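PDB 1YSR: sensor-type histidine kinase PrrB from Mycobacterium tuberculosis, which transfers phosphate from ATP to a histidine as a sensor kinase, probably within the PrrB/PrrA two-component system, the C-terminal ATP-binding domain being the part crystallised here. Local coordinates for residues G62-V67 / D83-G88. Numbering follows the deposited sequence.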
ATOM      1  N   GLY A  62      -8.848   5.629 -23.785  1.00 38.33           N
ATOM      2  CA  GLY A  62      -8.729   4.490 -24.717  1.00 37.01           C
ATOM      3  C   GLY A  62     -10.076   3.821 -24.980  1.00 34.76           C
ATOM      4  O   GLY A  62     -10.217   3.016 -25.888  1.00 36.10           O
ATOM      5  N   GLY A  63     -11.055   4.155 -24.169  1.00 33.74           N
ATOM      6  CA  GLY A  63     -12.381   3.586 -24.264  1.00 33.61           C
ATOM      7  C   GLY A  63     -12.406   2.128 -23.855  1.00 34.45           C
ATOM      8  O   GLY A  63     -13.322   1.389 -24.238  1.00 35.20           O
ATOM      9  N   ALA A  64     -11.406   1.696 -23.081  1.00 32.20           N
ATOM     10  CA  ALA A  64     -11.351   0.302 -22.596  1.00 32.18           C
ATOM     11  C   ALA A  64     -12.602  -0.110 -21.830  1.00 32.07           C
ATOM     12  O   ALA A  64     -13.082   0.659 -20.940  1.00 30.97           O
ATOM     13  CB  ALA A  64     -10.108   0.107 -21.679  1.00 30.25           C
ATOM     14  N   THR A  65     -13.069  -1.344 -22.094  1.00 32.04           N
ATOM     15  CA  THR A  65     -14.124  -1.997 -21.294  1.00 32.52           C
ATOM     16  C   THR A  65     -13.561  -3.199 -20.571  1.00 31.35           C
ATOM     17  O   THR A  65     -14.254  -3.817 -19.747  1.00 33.08           O
ATOM     18  CB  THR A  65     -15.287  -2.544 -22.219  1.00 33.37           C
ATOM     19  OG1 THR A  65     -14.710  -3.462 -23.150  1.00 33.71           O
ATOM     20  CG2 THR A  65     -15.900  -1.439 -22.999  1.00 35.47           C
ATOM     21  N   LEU A  66     -12.314  -3.584 -20.897  1.00 30.32           N
ATOM     22  CA  LEU A  66     -11.626  -4.700 -20.241  1.00 28.94           C
ATOM     23  C   LEU A  66     -10.178  -4.243 -19.937  1.00 27.39           C
ATOM     24  O   LEU A  66      -9.468  -3.682 -20.810  1.00 27.25           O
ATOM     25  CB  LEU A  66     -11.606  -5.994 -21.122  1.00 27.61           C
ATOM     26  CG  LEU A  66     -10.789  -7.198 -20.679  1.00 28.08           C
ATOM     27  CD1 LEU A  66     -11.557  -7.896 -19.558  1.00 31.57           C
ATOM     28  CD2 LEU A  66     -10.689  -8.196 -21.901  1.00 33.87           C
ATOM     29  N   VAL A  67      -9.800  -4.438 -18.684  1.00 27.68           N
ATOM     30  CA  VAL A  67      -8.454  -4.176 -18.164  1.00 27.31           C
ATOM     31  C   VAL A  67      -8.001  -5.346 -17.291  1.00 27.59           C
ATOM     32  O   VAL A  67      -8.786  -5.861 -16.467  1.00 28.67           O
ATOM     33  CB  VAL A  67      -8.439  -2.875 -17.294  1.00 27.93           C
ATOM     34  CG1 VAL A  67      -7.084  -2.732 -16.558  1.00 28.27           C
ATOM     35  CG2 VAL A  67      -8.764  -1.650 -18.162  1.00 29.97           C
ATOM     36  N   ASP A  83      -2.880  -4.098 -18.876  1.00 27.10           N
ATOM     37  CA  ASP A  83      -3.320  -4.403 -20.276  1.00 26.39           C
ATOM     38  C   ASP A  83      -4.766  -3.978 -20.524  1.00 26.00           C
ATOM     39  O   ASP A  83      -5.595  -4.173 -19.647  1.00 27.19           O
ATOM     40  CB  ASP A  83      -3.237  -5.940 -20.485  1.00 25.87           C
ATOM     41  CG  ASP A  83      -1.866  -6.393 -20.836  1.00 30.43           C
ATOM     42  OD1 ASP A  83      -1.533  -6.328 -22.033  1.00 32.92           O
ATOM     43  OD2 ASP A  83      -1.133  -6.842 -19.924  1.00 34.68           O
ATOM     44  N   ASP A  84      -5.097  -3.368 -21.669  1.00 25.60           N
ATOM     45  CA  ASP A  84      -6.490  -2.973 -21.900  1.00 26.09           C
ATOM     46  C   ASP A  84      -6.921  -3.342 -23.350  1.00 27.64           C
ATOM     47  O   ASP A  84      -6.073  -3.679 -24.195  1.00 26.28           O
ATOM     48  CB  ASP A  84      -6.766  -1.487 -21.575  1.00 28.38           C
ATOM     49  CG  ASP A  84      -6.089  -0.539 -22.564  1.00 30.35           C
ATOM     50  OD1 ASP A  84      -6.435  -0.535 -23.768  1.00 30.97           O
ATOM     51  OD2 ASP A  84      -5.181   0.209 -22.164  1.00 27.60           O
ATOM     52  N   ASN A  85      -8.226  -3.303 -23.561  1.00 29.01           N
ATOM     53  CA  ASN A  85      -8.831  -3.700 -24.843  1.00 33.03           C
ATOM     54  C   ASN A  85      -9.298  -2.433 -25.575  1.00 32.54           C
ATOM     55  O   ASN A  85     -10.159  -2.476 -26.455  1.00 33.69           O
ATOM     56  CB  ASN A  85     -10.014  -4.683 -24.603  1.00 31.41           C
ATOM     57  CG  ASN A  85     -11.263  -3.967 -24.097  1.00 35.47           C
ATOM     58  OD1 ASN A  85     -11.177  -2.884 -23.514  1.00 33.24           O
ATOM     59  ND2 ASN A  85     -12.449  -4.545 -24.361  1.00 33.85           N
ATOM     60  N   GLY A  86      -8.732  -1.289 -25.207  1.00 31.99           N
ATOM     61  CA  GLY A  86      -9.085  -0.013 -25.845  1.00 31.03           C
ATOM     62  C   GLY A  86      -8.390   0.190 -27.194  1.00 32.50           C
ATOM     63  O   GLY A  86      -7.929  -0.782 -27.835  1.00 32.35           O
ATOM     64  N   SER A  87      -8.401   1.442 -27.644  1.00 34.69           N
ATOM     65  CA  SER A  87      -7.805   1.972 -28.876  1.00 35.53           C
ATOM     66  C   SER A  87      -6.303   1.756 -28.996  1.00 35.65           C
ATOM     67  O   SER A  87      -5.739   1.609 -30.100  1.00 36.43           O
ATOM     68  CB  SER A  87      -8.045   3.501 -28.926  1.00 34.70           C
ATOM     69  OG  SER A  87      -9.397   3.849 -28.836  1.00 44.33           O
ATOM     70  N   GLY A  88      -5.626   1.719 -27.864  1.00 33.61           N
ATOM     71  CA  GLY A  88      -4.204   1.548 -27.943  1.00 33.65           C
ATOM     72  C   GLY A  88      -3.491   2.887 -28.168  1.00 33.43           C
ATOM     73  O   GLY A  88      -4.102   3.963 -28.245  1.00 34.85           O
TER
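Val67 and Asp84 form an antiparallel non-hydrogen-bonded pair, CA to CA 4.4 Å, where strand 66-74 starts and strand 77-84, its hairpin partner, ends. One step further the backbone N of Asn85 donates to Leu66 O, and beyond that the chains leave the sheet. They meet again where Gly62 O receives Ser87 N at 3.0 Å in its carbonyl plane. Ser87 OG reaches the same oxygen from above that plane. Gly86 CA lies 3.2 Å from Gly62 O, and the direction a CB would take there runs into that oxygen.

The side chain of Asn85 bridges the gap between these two backbone links. With CG tucked between its own N and carbonyl carbon (chi1 76°), the amide lies over the Thr65-Leu66 turn into the strand. OD1 takes Thr65 N at 2.8 Å in the carbonyl plane and Leu66 N at 2.9 Å from well above it, while ND2 gives a nearly straight bond to Thr65 OG1 (2.8 Å, 165°). Leu66 CB rests against the amide carbon. On the face shared by Val67 and Asp84, Ala64 CB packs on Asp84 CB at 3.7 Å, and both side chains touch Ala58 of helix 44-61. Asp84 OD1 closes an Asx turn onto Gly86 N and also accepts from Ala140 N.

Sequence and fold identify Asp84-Asn85-Gly86-Ser87-Gly88 as the DxGxG motif, the G1 box of histidine kinase ATP-binding domains. Three bonds fix the rotation of the Asn85 amide and tie the start of this loop, probably part of the ATP site as in related kinases, to the end of the helix-to-strand connection.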